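Local coordinates for autoinducer 2-binding protein LsrB (Clostridium saccharobutylicum DSM 13864, PDB 6DSP) that binds the quorum-sensing signal autoinducer-2, held here as a tetrahydroxytetrahydrofuran, as a solute-binding receptor of the periplasmic binding protein type, at residues T23-P28 / D55-A60; I27-G32 / T108-V113; A60-A65 / S85-A90; V120-G125 / G274-M279; H159-T164 / C222-A227. All coordinates share one frame; numbering follows the deposited sequence.

Four of the five contacts belong to the domain built on the sheet that contains strands 53-56, 23-27, 81-84, 105-109 and 120-123; interaction 5 belongs to the other, built on the parallel sheet with strands 155-160 and 219-222. Interaction 1 pairs neighbouring strands, and interaction 2 starts from the same 23-27 strand end, their centres about 9 Å apart. Strand 120-123 of interaction 4 neighbours strand 105-109 of interaction 2, centres about 10 Å apart. Interaction 3 is nested along the chain inside the loop that interaction 2 closes. Interactions 2 and 5, centres about 14 Å apart, both touch the ligand, so the pocket lies between two sets of strand ends; Asp-88 and Thr-164 join interactions 3 and 5.

Interaction 1: residues T23-P28 / D55-A60; sequences TVTFIP and DYEGDA
Strands 23-27 and 53-56 are the two strands of a beta-alpha-beta unit, with helix 34-50 between them in sequence; they run parallel, with strand 53-56 at one border of the sheet. Thr-25 pairs with Asp-55 and Phe-26 with Tyr-56. Three backbone bonds hold them together: Asp-55 N to Val-24 O (2.8 Å), Phe-26 N to Asp-55 O (2.9 Å) and Glu-57 N to Phe-26 O (3.0 Å). Side chains then sort onto the two faces. On the face of Thr-25 and Asp-55, a water links Thr-25 OG1 to Asp-55 OD2, to which it donates, while Thr-79 is a second partner of the Thr-25 hydroxyl. The methyl Thr-25 CG2 lies 4.0 Å from Glu-57 CB. On the other face Phe-26 and Tyr-56 both hold CG anti to the backbone N (chi1 -177° and -179°), which leans the two rings the same way along the strands; Phe-26 CD2 approaches Tyr-56 CD1 obliquely at 3.9 Å. Helix 34-50 packs on this face, with helix 273-288 also reaching Phe-26: Asn-40 touches both side chains, and Glu-37 takes a hydrogen bond with Tyr-56 OH. Past the strand ends, a second water donates to Pro-28 O and accepts from Asp-59 N. The proline ring crosses the tyrosine at about a right angle, with Pro-28 CG 3.6 Å from Tyr-56 CE1.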
# COMPACT_ATOMS: atom_id res chain seq x y z
N THR A 23 -9.85 -0.29 -23.02
CA THR A 23 -9.04 -1.19 -22.23
C THR A 23 -8.17 -0.36 -21.29
O THR A 23 -7.49 0.58 -21.72
CB THR A 23 -8.15 -2.08 -23.11
OG1 THR A 23 -8.96 -2.95 -23.91
CG2 THR A 23 -7.21 -2.92 -22.24
N VAL A 24 -8.21 -0.73 -20.01
CA VAL A 24 -7.31 -0.19 -18.99
C VAL A 24 -6.30 -1.27 -18.63
O VAL A 24 -6.69 -2.39 -18.28
CB VAL A 24 -8.08 0.23 -17.73
CG1 VAL A 24 -7.11 0.77 -16.68
CG2 VAL A 24 -9.16 1.25 -18.06
N THR A 25 -5.00 -0.94 -18.71
CA THR A 25 -3.95 -1.85 -18.26
C THR A 25 -3.69 -1.57 -16.78
O THR A 25 -3.36 -0.43 -16.40
CB THR A 25 -2.67 -1.67 -19.08
OG1 THR A 25 -2.96 -1.83 -20.47
CG2 THR A 25 -1.61 -2.67 -18.65
N PHE A 26 -3.93 -2.57 -15.95
CA PHE A 26 -3.84 -2.44 -14.50
C PHE A 26 -2.53 -3.07 -14.07
O PHE A 26 -2.34 -4.29 -14.23
CB PHE A 26 -5.05 -3.14 -13.87
CG PHE A 26 -5.15 -3.02 -12.36
CD1 PHE A 26 -5.05 -1.79 -11.73
CD2 PHE A 26 -5.45 -4.13 -11.58
CE1 PHE A 26 -5.25 -1.68 -10.34
CE2 PHE A 26 -5.62 -4.01 -10.20
CZ PHE A 26 -5.49 -2.79 -9.58
N ILE A 27 -1.63 -2.25 -13.54
CA ILE A 27 -0.25 -2.67 -13.28
C ILE A 27 0.00 -2.66 -11.77
O ILE A 27 -0.09 -1.60 -11.13
CB ILE A 27 0.78 -1.79 -14.00
CG1 ILE A 27 0.48 -1.74 -15.51
CG2 ILE A 27 2.20 -2.30 -13.70
CD1 ILE A 27 1.37 -0.79 -16.30
N PRO A 28 0.34 -3.81 -11.17
CA PRO A 28 0.65 -3.88 -9.75
C PRO A 28 2.14 -3.64 -9.52
O PRO A 28 2.93 -3.61 -10.46
CB PRO A 28 0.32 -5.34 -9.44
CG PRO A 28 0.79 -6.08 -10.69
CD PRO A 28 0.38 -5.15 -11.81
N ASP A 55 -6.91 -5.19 -18.33
CA ASP A 55 -5.82 -6.11 -18.63
C ASP A 55 -4.79 -6.04 -17.51
O ASP A 55 -4.03 -5.07 -17.42
CB ASP A 55 -5.22 -5.77 -19.99
CG ASP A 55 -4.05 -6.68 -20.38
OD1 ASP A 55 -3.83 -7.71 -19.72
OD2 ASP A 55 -3.38 -6.35 -21.37
N TYR A 56 -4.77 -7.06 -16.66
CA TYR A 56 -3.83 -7.10 -15.54
C TYR A 56 -2.46 -7.54 -16.05
O TYR A 56 -2.31 -8.64 -16.60
CB TYR A 56 -4.36 -8.10 -14.52
CG TYR A 56 -3.56 -8.30 -13.26
CD1 TYR A 56 -3.20 -7.22 -12.46
CD2 TYR A 56 -3.22 -9.58 -12.82
CE1 TYR A 56 -2.52 -7.41 -11.25
CE2 TYR A 56 -2.57 -9.79 -11.65
CZ TYR A 56 -2.21 -8.71 -10.85
OH TYR A 56 -1.52 -8.91 -9.67
N GLU A 57 -1.45 -6.68 -15.89
CA GLU A 57 -0.12 -6.96 -16.43
C GLU A 57 0.93 -6.52 -15.42
O GLU A 57 0.92 -5.36 -15.00
CB GLU A 57 0.09 -6.21 -17.74
CG GLU A 57 -0.85 -6.67 -18.86
CD GLU A 57 -0.64 -8.13 -19.30
OE1 GLU A 57 0.45 -8.67 -19.06
OE2 GLU A 57 -1.58 -8.73 -19.85
N GLY A 58 1.86 -7.40 -15.10
CA GLY A 58 2.94 -7.06 -14.20
C GLY A 58 4.06 -8.03 -14.33
O GLY A 58 4.29 -8.64 -15.38
N ASP A 59 4.82 -8.16 -13.26
CA ASP A 59 5.99 -9.03 -13.21
C ASP A 59 6.07 -9.65 -11.83
O ASP A 59 5.61 -9.06 -10.85
CB ASP A 59 7.27 -8.19 -13.47
CG ASP A 59 8.50 -9.04 -13.68
OD1 ASP A 59 8.71 -9.50 -14.81
OD2 ASP A 59 9.29 -9.25 -12.72
N ALA A 60 6.71 -10.81 -11.71
CA ALA A 60 6.86 -11.47 -10.42
C ALA A 60 7.78 -10.72 -9.46
O ALA A 60 7.73 -10.99 -8.25
CB ALA A 60 7.38 -12.89 -10.63
O HOH W 1 -2.36 -3.97 -21.95
O HOH W 2 4.45 -5.62 -11.86

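Interaction 2: residues I27-G32 / T108-V113; sequences IPKLTG and TWDSDV. With PAV ((2R,4S)-2-methyl-2,3,3,4-tetrahydroxytetrahydrofuran), chain C.
Lys-29 and Asp-110 meet around one hydroxyl of the bound ligand, and hydrogen bonds dominate here. Lys-29 NZ donates to PAV O4 over 2.8 Å, and the same hydroxyl donates to Asp-110 OD2 at 2.6 Å, so O4 is gripped from both segments. The other carboxylate oxygen, Asp-110 OD1, accepts from PAV O3 at 2.7 Å. Each oxygen has a second partner in the protein: Ser-85 OG at OD2 and Gln-124 NE2 at OD1, which should fix the rotation of the carboxylate. Ser-111 OG accepts from Asp-167 N. Between the strand ends themselves there is one weak bond, from Trp-109 NE1 to Ile-27 O (3.4 Å), which meets the indole at its edge, near the ring plane.

Charge is the second element. Lys-29 NZ lies 4.2 Å from Asp-110 OD2, too far for a salt bridge; its salt bridge is to Asp-167, another pocket residue. The opposite charges around O4 would probably polarise that hydroxyl.

Apolar contacts come last. The lysine chain is extended beyond CG (chi2 -176°, chi3 -177°), which carries its end past Ser-111 to the ligand; Lys-29 CE presses against Ser-111 CB at 3.4 Å, closer than usual for two carbons. Asp-110 CB covers the rim of one indole face, 3.5 Å above its plane. Loops at the C-terminal ends of parallel strands form the ligand site between the domains, as in periplasmic binding proteins of this family.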
# COMPACT_ATOMS: atom_id res chain seq x y z
N ILE A 27 -1.63 -2.25 -13.54
CA ILE A 27 -0.25 -2.67 -13.28
C ILE A 27 0.00 -2.66 -11.77
O ILE A 27 -0.09 -1.60 -11.13
CB ILE A 27 0.78 -1.79 -14.00
CG1 ILE A 27 0.48 -1.74 -15.51
CG2 ILE A 27 2.20 -2.30 -13.70
CD1 ILE A 27 1.37 -0.79 -16.30
N PRO A 28 0.34 -3.81 -11.17
CA PRO A 28 0.65 -3.88 -9.75
C PRO A 28 2.14 -3.64 -9.52
O PRO A 28 2.93 -3.61 -10.46
CB PRO A 28 0.32 -5.34 -9.44
CG PRO A 28 0.79 -6.08 -10.69
CD PRO A 28 0.38 -5.15 -11.81
N LYS A 29 2.51 -3.49 -8.25
CA LYS A 29 3.95 -3.45 -7.95
C LYS A 29 4.62 -4.77 -8.32
O LYS A 29 5.79 -4.77 -8.73
CB LYS A 29 4.19 -3.14 -6.47
CG LYS A 29 3.91 -1.74 -6.07
CD LYS A 29 4.28 -1.52 -4.58
CE LYS A 29 3.95 -0.14 -4.07
NZ LYS A 29 4.21 -0.10 -2.60
N LEU A 30 3.92 -5.89 -8.14
CA LEU A 30 4.32 -7.20 -8.62
C LEU A 30 3.08 -8.08 -8.62
O LEU A 30 2.12 -7.82 -7.88
CB LEU A 30 5.41 -7.83 -7.72
CG LEU A 30 5.04 -8.33 -6.32
CD1 LEU A 30 6.24 -9.05 -5.70
CD2 LEU A 30 4.60 -7.18 -5.41
N THR A 31 3.09 -9.09 -9.48
CA THR A 31 2.03 -10.09 -9.44
C THR A 31 2.34 -11.17 -8.40
O THR A 31 3.46 -11.25 -7.89
CB THR A 31 1.88 -10.77 -10.80
OG1 THR A 31 3.13 -11.34 -11.16
CG2 THR A 31 1.47 -9.74 -11.87
N GLY A 32 1.34 -11.97 -8.05
CA GLY A 32 1.61 -13.09 -7.16
C GLY A 32 1.83 -12.75 -5.69
O GLY A 32 2.38 -13.56 -4.95
N THR A 108 -2.90 6.45 -11.31
CA THR A 108 -2.19 5.62 -10.35
C THR A 108 -3.14 5.12 -9.27
O THR A 108 -4.23 5.66 -9.07
CB THR A 108 -1.00 6.36 -9.72
OG1 THR A 108 -1.47 7.65 -9.31
CG2 THR A 108 0.12 6.54 -10.74
N TRP A 109 -2.69 4.11 -8.53
CA TRP A 109 -3.38 3.65 -7.34
C TRP A 109 -2.31 3.12 -6.40
O TRP A 109 -1.25 2.70 -6.87
CB TRP A 109 -4.41 2.57 -7.71
CG TRP A 109 -3.79 1.25 -8.11
CD1 TRP A 109 -3.03 0.99 -9.24
CD2 TRP A 109 -3.78 0.04 -7.35
NE1 TRP A 109 -2.57 -0.32 -9.21
CE2 TRP A 109 -3.00 -0.92 -8.05
CE3 TRP A 109 -4.36 -0.32 -6.13
CZ2 TRP A 109 -2.79 -2.22 -7.57
CZ3 TRP A 109 -4.16 -1.63 -5.65
CH2 TRP A 109 -3.39 -2.56 -6.39
N ASP A 110 -2.61 3.12 -5.09
CA ASP A 110 -1.78 2.46 -4.08
C ASP A 110 -0.49 3.22 -3.80
O ASP A 110 -0.35 3.80 -2.72
CB ASP A 110 -1.55 0.98 -4.45
CG ASP A 110 -0.68 0.26 -3.46
OD1 ASP A 110 -0.94 0.40 -2.24
OD2 ASP A 110 0.23 -0.51 -3.90
N SER A 111 0.43 3.29 -4.75
CA SER A 111 1.68 4.04 -4.59
C SER A 111 1.87 4.97 -5.79
O SER A 111 1.96 4.51 -6.94
CB SER A 111 2.88 3.11 -4.44
OG SER A 111 4.00 3.95 -4.13
N ASP A 112 1.92 6.26 -5.50
CA ASP A 112 1.82 7.30 -6.51
C ASP A 112 3.16 7.52 -7.22
O ASP A 112 4.20 6.95 -6.86
CB ASP A 112 1.38 8.61 -5.83
CG ASP A 112 0.56 9.52 -6.74
OD1 ASP A 112 0.40 9.28 -7.97
OD2 ASP A 112 0.07 10.53 -6.20
N VAL A 113 3.09 8.34 -8.28
CA VAL A 113 4.27 8.82 -8.99
C VAL A 113 4.29 10.35 -8.92
O VAL A 113 3.43 10.95 -8.27
CB VAL A 113 4.30 8.33 -10.46
CG1 VAL A 113 4.26 6.83 -10.49
CG2 VAL A 113 3.10 8.91 -11.22
O2 PAV C . 1.40 -1.94 2.41
C2 PAV C . 1.00 -2.37 1.09
C1 PAV C . -0.29 -3.22 1.10
O5 PAV C . 2.07 -3.38 0.70
C5 PAV C . 2.11 -3.42 -0.67
C4 PAV C . 1.23 -2.26 -1.19
O4 PAV C . 1.89 -1.57 -2.24
C3 PAV C . 1.02 -1.44 0.09
O3 PAV C . -0.20 -0.75 0.03
O13 PAV C . 2.10 -0.55 0.28

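Interaction 3: residues A60-A65 / S85-A90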
# COMPACT_ATOMS: atom_id res chain seq x y z
N ALA A 60 6.71 -10.81 -11.71
CA ALA A 60 6.86 -11.47 -10.42
C ALA A 60 7.78 -10.72 -9.46
O ALA A 60 7.73 -10.99 -8.25
CB ALA A 60 7.38 -12.89 -10.63
N ASN A 61 8.63 -9.83 -9.96
CA ASN A 61 9.57 -9.07 -9.15
C ASN A 61 9.11 -7.63 -9.09
O ASN A 61 8.67 -7.08 -10.11
CB ASN A 61 10.94 -9.06 -9.82
CG ASN A 61 11.48 -10.40 -9.98
OD1 ASN A 61 11.96 -10.99 -9.02
ND2 ASN A 61 11.39 -10.92 -11.18
N ALA A 62 9.28 -7.02 -7.92
CA ALA A 62 8.99 -5.60 -7.77
C ALA A 62 10.21 -4.86 -8.29
O ALA A 62 11.22 -4.76 -7.60
CB ALA A 62 8.72 -5.29 -6.29
N SER A 63 10.10 -4.30 -9.49
CA SER A 63 11.27 -3.73 -10.17
C SER A 63 10.83 -2.58 -11.06
O SER A 63 9.97 -2.77 -11.92
CB SER A 63 11.86 -4.84 -11.05
OG SER A 63 12.70 -4.30 -12.04
N ALA A 64 11.42 -1.39 -10.89
CA ALA A 64 11.04 -0.26 -11.75
C ALA A 64 11.32 -0.57 -13.22
O ALA A 64 10.49 -0.27 -14.09
CB ALA A 64 11.81 1.00 -11.34
N ALA A 65 12.47 -1.19 -13.50
CA ALA A 65 12.79 -1.55 -14.89
C ALA A 65 11.72 -2.50 -15.45
O ALA A 65 11.31 -2.37 -16.62
CB ALA A 65 14.18 -2.19 -14.96
N SER A 85 0.43 1.04 -9.85
CA SER A 85 1.01 1.22 -8.52
C SER A 85 2.52 1.09 -8.66
O SER A 85 3.03 0.04 -9.10
CB SER A 85 0.49 0.17 -7.53
OG SER A 85 1.18 0.38 -6.30
N SER A 86 3.22 2.17 -8.36
CA SER A 86 4.64 2.30 -8.68
C SER A 86 5.56 1.79 -7.57
O SER A 86 5.36 2.13 -6.39
CB SER A 86 4.90 3.78 -8.94
OG SER A 86 6.26 4.08 -9.02
N VAL A 87 6.58 1.00 -7.96
CA VAL A 87 7.61 0.59 -7.00
C VAL A 87 8.66 1.68 -6.77
O VAL A 87 9.34 1.65 -5.75
CB VAL A 87 8.29 -0.72 -7.40
CG1 VAL A 87 7.32 -1.85 -7.56
CG2 VAL A 87 9.09 -0.56 -8.63
N ASP A 88 8.81 2.60 -7.71
CA ASP A 88 9.76 3.71 -7.63
C ASP A 88 9.29 4.76 -8.61
O ASP A 88 9.32 4.54 -9.84
CB ASP A 88 11.18 3.29 -8.00
CG ASP A 88 12.12 4.46 -7.89
OD1 ASP A 88 12.35 4.94 -6.77
OD2 ASP A 88 12.59 4.94 -8.91
N ALA A 89 8.90 5.91 -8.11
CA ALA A 89 8.29 6.90 -9.00
C ALA A 89 9.28 7.38 -10.04
O ALA A 89 8.95 7.49 -11.23
CB ALA A 89 7.76 8.08 -8.19
N ALA A 90 10.51 7.71 -9.63
CA ALA A 90 11.46 8.29 -10.55
C ALA A 90 11.72 7.35 -11.71
O ALA A 90 11.90 7.79 -12.84
CB ALA A 90 12.76 8.65 -9.83
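Val-87 packs against residues 62-64, which lead into helix 64-76, where two helix starts of a Rossmann-like alpha/beta domain come together: that helix and helix 89-101. Each follows a loop at the C-terminal end of a strand of the same parallel series. Along 85-90, Ser-85 comes first, on the ligand side of the loop. Ser-86 OG then accepts a weak bond from Asp-88 N. Val-87 carries most of the contact, turning one methyl to Ala-62 and the other to the backbone of Ser-63 and Ala-64. CG1, anti to the carbonyl carbon (chi1 -57°), lies 3.9 Å from Ala-62 CB. Val-87 CG2 reaches the backbone at the helix start, 3.6 Å from Ser-63 C and 3.4 Å from Ala-64 N. Val-87 N itself donates to Gln-67 OE1, tying the loop to the first turn of helix 64-76. Asp-88 follows as the N-cap of its helix, OD2 accepting from Gly-91 N, while OD1 bonds Thr-164 OG1 of the other domain. Ser-63 caps the facing helix in the same manner, through Ser-66 N. Between the two capped starts, next to Val-87, Ala-64 CB stands 4.1 Å from Asp-88 CB.

Interaction 4: residues V120-G125 / G274-M279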
# COMPACT_ATOMS: atom_id res chain seq x y z
N VAL A 120 -5.09 11.11 -12.10
CA VAL A 120 -5.71 10.86 -10.81
C VAL A 120 -4.96 9.71 -10.13
O VAL A 120 -4.58 8.73 -10.78
CB VAL A 120 -7.19 10.47 -10.98
CG1 VAL A 120 -7.81 10.00 -9.66
CG2 VAL A 120 -7.98 11.65 -11.53
N MET A 121 -4.77 9.84 -8.83
CA MET A 121 -4.28 8.79 -7.94
C MET A 121 -5.42 8.33 -7.03
O MET A 121 -6.09 9.18 -6.45
CB MET A 121 -3.17 9.39 -7.07
CG MET A 121 -2.78 8.58 -5.84
SD MET A 121 -1.98 7.01 -6.24
CE MET A 121 -1.75 6.44 -4.57
N VAL A 122 -5.68 7.01 -6.95
CA VAL A 122 -6.63 6.47 -5.99
C VAL A 122 -5.86 5.90 -4.80
O VAL A 122 -5.19 4.86 -4.89
CB VAL A 122 -7.58 5.43 -6.59
CG1 VAL A 122 -8.52 4.92 -5.52
CG2 VAL A 122 -8.37 6.08 -7.73
N SER A 123 -5.95 6.62 -3.68
CA SER A 123 -5.13 6.33 -2.51
C SER A 123 -5.95 5.79 -1.35
O SER A 123 -7.06 6.28 -1.06
CB SER A 123 -4.41 7.60 -2.06
OG SER A 123 -3.67 7.35 -0.87
N GLN A 124 -5.36 4.84 -0.63
CA GLN A 124 -5.96 4.23 0.54
C GLN A 124 -6.00 5.15 1.77
O GLN A 124 -6.67 4.81 2.75
CB GLN A 124 -5.20 2.95 0.92
CG GLN A 124 -3.67 3.10 1.09
CD GLN A 124 -2.88 2.83 -0.19
OE1 GLN A 124 -3.23 3.32 -1.26
NE2 GLN A 124 -1.77 2.12 -0.07
N GLY A 125 -5.30 6.29 1.76
CA GLY A 125 -5.39 7.21 2.88
C GLY A 125 -4.25 8.19 2.87
O GLY A 125 -3.28 8.06 2.11
N GLY A 274 -9.75 -4.45 -3.25
CA GLY A 274 -10.51 -4.78 -4.44
C GLY A 274 -11.29 -3.59 -4.97
O GLY A 274 -11.26 -3.30 -6.17
N ILE A 275 -12.00 -2.88 -4.09
CA ILE A 275 -12.70 -1.68 -4.53
C ILE A 275 -11.71 -0.61 -4.93
O ILE A 275 -11.95 0.15 -5.87
CB ILE A 275 -13.74 -1.21 -3.48
CG1 ILE A 275 -14.92 -0.53 -4.19
CG2 ILE A 275 -13.15 -0.23 -2.51
CD1 ILE A 275 -16.11 -0.34 -3.31
N GLN A 276 -10.55 -0.56 -4.27
CA GLN A 276 -9.54 0.42 -4.64
C GLN A 276 -9.04 0.19 -6.06
O GLN A 276 -8.94 1.14 -6.85
CB GLN A 276 -8.37 0.37 -3.66
CG GLN A 276 -7.34 1.46 -3.95
CD GLN A 276 -6.09 1.33 -3.11
OE1 GLN A 276 -5.89 0.33 -2.43
NE2 GLN A 276 -5.27 2.37 -3.11
N GLY A 277 -8.69 -1.06 -6.39
CA GLY A 277 -8.24 -1.34 -7.76
C GLY A 277 -9.33 -1.03 -8.76
O GLY A 277 -9.08 -0.45 -9.82
N ALA A 278 -10.57 -1.39 -8.43
CA ALA A 278 -11.69 -1.09 -9.32
C ALA A 278 -11.84 0.41 -9.51
O ALA A 278 -12.05 0.88 -10.63
CB ALA A 278 -12.98 -1.68 -8.76
N MET A 279 -11.74 1.18 -8.43
CA MET A 279 -11.87 2.63 -8.54
C MET A 279 -10.77 3.23 -9.41
O MET A 279 -11.03 4.14 -10.21
CB MET A 279 -11.87 3.25 -7.15
CG MET A 279 -13.15 2.97 -6.35
SD MET A 279 -12.95 3.37 -4.60
CE MET A 279 -12.77 5.13 -4.72
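The amides of Gln-276 and Gln-124 meet with planes 78° apart, where helix 273-288 packs on strand 120-123 of the alpha/beta domain. At the edge of the Gln-276 amide, NE2 makes two bonds. Val-122 O lies in that amide plane, at 3.1 Å from Gln-276 NE2, whereas Gln-124 OE1 is slightly tilted from it, at 2.9 Å from the same nitrogen. Relative to the acceptors, Gln-276 NE2 stands above both carbonyl planes. With two bonds on this nitrogen, and OE1 in a weak bond with Trp-271 NE1, the amide is held in one orientation. Gln-276 reaches this far because its chain is extended, CG anti to the backbone N (chi1 -176°). Gln-124, bent at its second torsion, turns OE1 to the helix; since it touches the ligand and also bonds Asp-110, Gln-276 acts as a second-shell residue of the pocket. At the strand's end Ser-123 OG accepts from Gly-125 N, an ST turn.

Toward Met-279 the packing is apolar. Strand 120-123 and the helix segment 274-279 run nearly antiparallel, their axes 8.5 Å apart. Val-122 and Gln-276 lie alongside each other, pointing opposite ways. Val-122 CG1 touches both Gln-276 CG (4.0 Å) and Met-279 CB (4.1 Å).

Interaction 5: residues H159-T164 / C222-A227; sequences HYSNAT and CNDSTA. With PAV ((2R,4S)-2-methyl-2,3,3,4-tetrahydroxytetrahydrofuran), chain C.
His-159 and Tyr-160 end strand 155-160 and meet the loop that follows its parallel neighbour 219-222, at the C-terminal edge of the second alpha/beta domain's sheet, where the ligand binds. The tight part is around the histidine. Ala-227 CB sits over the centre of the His-159 ring in a CH-pi contact, 3.6 Å from the centroid, and Cys-222 CA makes a short C-H...O contact with His-159 O (3.1 Å). Ser-196 and Gln-231 hold the two ring nitrogens, which fixes the rotation of the imidazole.

One face of the Tyr-160 ring is met by the Asn-223 amide, whose plane is turned 58° from the ring. Asn-223 ND2 stands 3.6 Å above that face, toward the rim, while Asn-223 OD1 comes to 3.2 Å from Tyr-160 CD1; this buried oxygen has no polar partner. A chi1 of 50° for Asn-223, placing CG between the backbone N and the carbonyl carbon, brings the amide over the ring.

The packing loosens at Ser-161, whose CB lies 3.7 Å from Asp-224 OD1; Gln-168 bonds both polar groups. Past the Asx turn of Asn-162 the chain reaches the surface at Ala-163 and Thr-164. Asp-224 OD2 caps the start of helix 227-237, accepting from both Thr-226 N and Ala-227 N. On the pocket side, Ser-225 N donates to PAV O5 at 2.9 Å.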
# COMPACT_ATOMS: atom_id res chain seq x y z
N HIS A 159 10.01 -2.44 9.04
CA HIS A 159 10.41 -3.45 8.05
C HIS A 159 9.43 -3.33 6.89
O HIS A 159 8.24 -3.62 7.04
CB HIS A 159 10.35 -4.86 8.68
CG HIS A 159 10.60 -5.98 7.71
ND1 HIS A 159 10.45 -7.31 8.06
CD2 HIS A 159 10.95 -5.97 6.39
CE1 HIS A 159 10.70 -8.07 7.00
NE2 HIS A 159 11.00 -7.29 5.98
N TYR A 160 9.93 -2.88 5.74
CA TYR A 160 9.03 -2.74 4.58
C TYR A 160 9.82 -3.04 3.31
O TYR A 160 10.83 -3.74 3.34
CB TYR A 160 8.24 -1.43 4.64
CG TYR A 160 8.99 -0.12 4.74
CD1 TYR A 160 9.49 0.34 5.95
CD2 TYR A 160 9.12 0.69 3.61
CE1 TYR A 160 10.08 1.60 6.04
CE2 TYR A 160 9.74 1.93 3.70
CZ TYR A 160 10.21 2.37 4.92
OH TYR A 160 10.79 3.60 5.04
N SER A 161 9.31 -2.56 2.17
CA SER A 161 9.82 -3.01 0.88
C SER A 161 11.16 -2.39 0.51
O SER A 161 12.12 -3.10 0.23
CB SER A 161 8.78 -2.76 -0.21
OG SER A 161 8.49 -1.37 -0.35
N ASN A 162 11.23 -1.06 0.40
CA ASN A 162 12.43 -0.42 -0.11
C ASN A 162 12.41 1.06 0.27
O ASN A 162 11.37 1.61 0.66
CB ASN A 162 12.59 -0.64 -1.64
CG ASN A 162 11.58 0.18 -2.46
OD1 ASN A 162 11.64 1.39 -2.47
ND2 ASN A 162 10.62 -0.49 -3.12
N ALA A 163 13.58 1.71 0.13
CA ALA A 163 13.82 3.04 0.65
C ALA A 163 13.26 4.14 -0.25
O ALA A 163 13.32 5.31 0.15
CB ALA A 163 15.32 3.26 0.80
N THR A 164 12.75 3.84 -1.46
CA THR A 164 12.31 4.91 -2.36
C THR A 164 10.84 4.90 -2.71
O THR A 164 10.34 5.93 -3.12
CB THR A 164 13.12 4.93 -3.67
OG1 THR A 164 12.81 3.76 -4.43
CG2 THR A 164 14.60 4.99 -3.37
N CYS A 222 5.50 -3.50 10.13
CA CYS A 222 5.71 -4.09 8.81
C CYS A 222 4.71 -3.50 7.82
O CYS A 222 3.72 -4.16 7.47
CB CYS A 222 5.54 -5.61 8.90
SG CYS A 222 6.77 -6.34 10.01
N ASN A 223 4.97 -2.26 7.37
CA ASN A 223 4.06 -1.53 6.48
C ASN A 223 4.20 -1.95 5.01
O ASN A 223 4.41 -1.11 4.13
CB ASN A 223 4.25 -0.02 6.63
CG ASN A 223 5.72 0.42 6.54
OD1 ASN A 223 6.60 -0.19 7.17
ND2 ASN A 223 5.97 1.50 5.83
N ASP A 224 4.09 -3.26 4.76
CA ASP A 224 4.23 -3.83 3.43
C ASP A 224 3.62 -5.23 3.47
O ASP A 224 3.84 -5.99 4.42
CB ASP A 224 5.69 -3.89 3.02
CG ASP A 224 5.88 -4.71 1.75
OD1 ASP A 224 5.51 -4.19 0.66
OD2 ASP A 224 6.33 -5.88 1.84
N SER A 225 2.89 -5.58 2.41
CA SER A 225 2.12 -6.82 2.33
C SER A 225 2.98 -8.09 2.23
O SER A 225 2.44 -9.19 2.37
CB SER A 225 1.11 -6.79 1.20
OG SER A 225 1.77 -6.80 -0.04
N THR A 226 4.28 -7.95 1.95
CA THR A 226 5.22 -9.06 1.97
C THR A 226 5.98 -9.09 3.29
O THR A 226 6.14 -10.16 3.90
CB THR A 226 6.23 -8.95 0.80
OG1 THR A 226 5.54 -8.73 -0.43
CG2 THR A 226 7.01 -10.22 0.66
N ALA A 227 6.44 -7.93 3.75
CA ALA A 227 7.16 -7.89 5.03
C ALA A 227 6.32 -8.42 6.18
O ALA A 227 6.85 -9.09 7.07
CB ALA A 227 7.58 -6.47 5.34
O2 PAV C . 1.40 -1.94 2.41
C2 PAV C . 1.00 -2.37 1.09
C1 PAV C . -0.29 -3.22 1.10
O5 PAV C . 2.07 -3.38 0.70
C5 PAV C . 2.11 -3.42 -0.67
C4 PAV C . 1.23 -2.26 -1.19
O4 PAV C . 1.89 -1.57 -2.24
C3 PAV C . 1.02 -1.44 0.09
O3 PAV C . -0.20 -0.75 0.03
O13 PAV C . 2.10 -0.55 0.28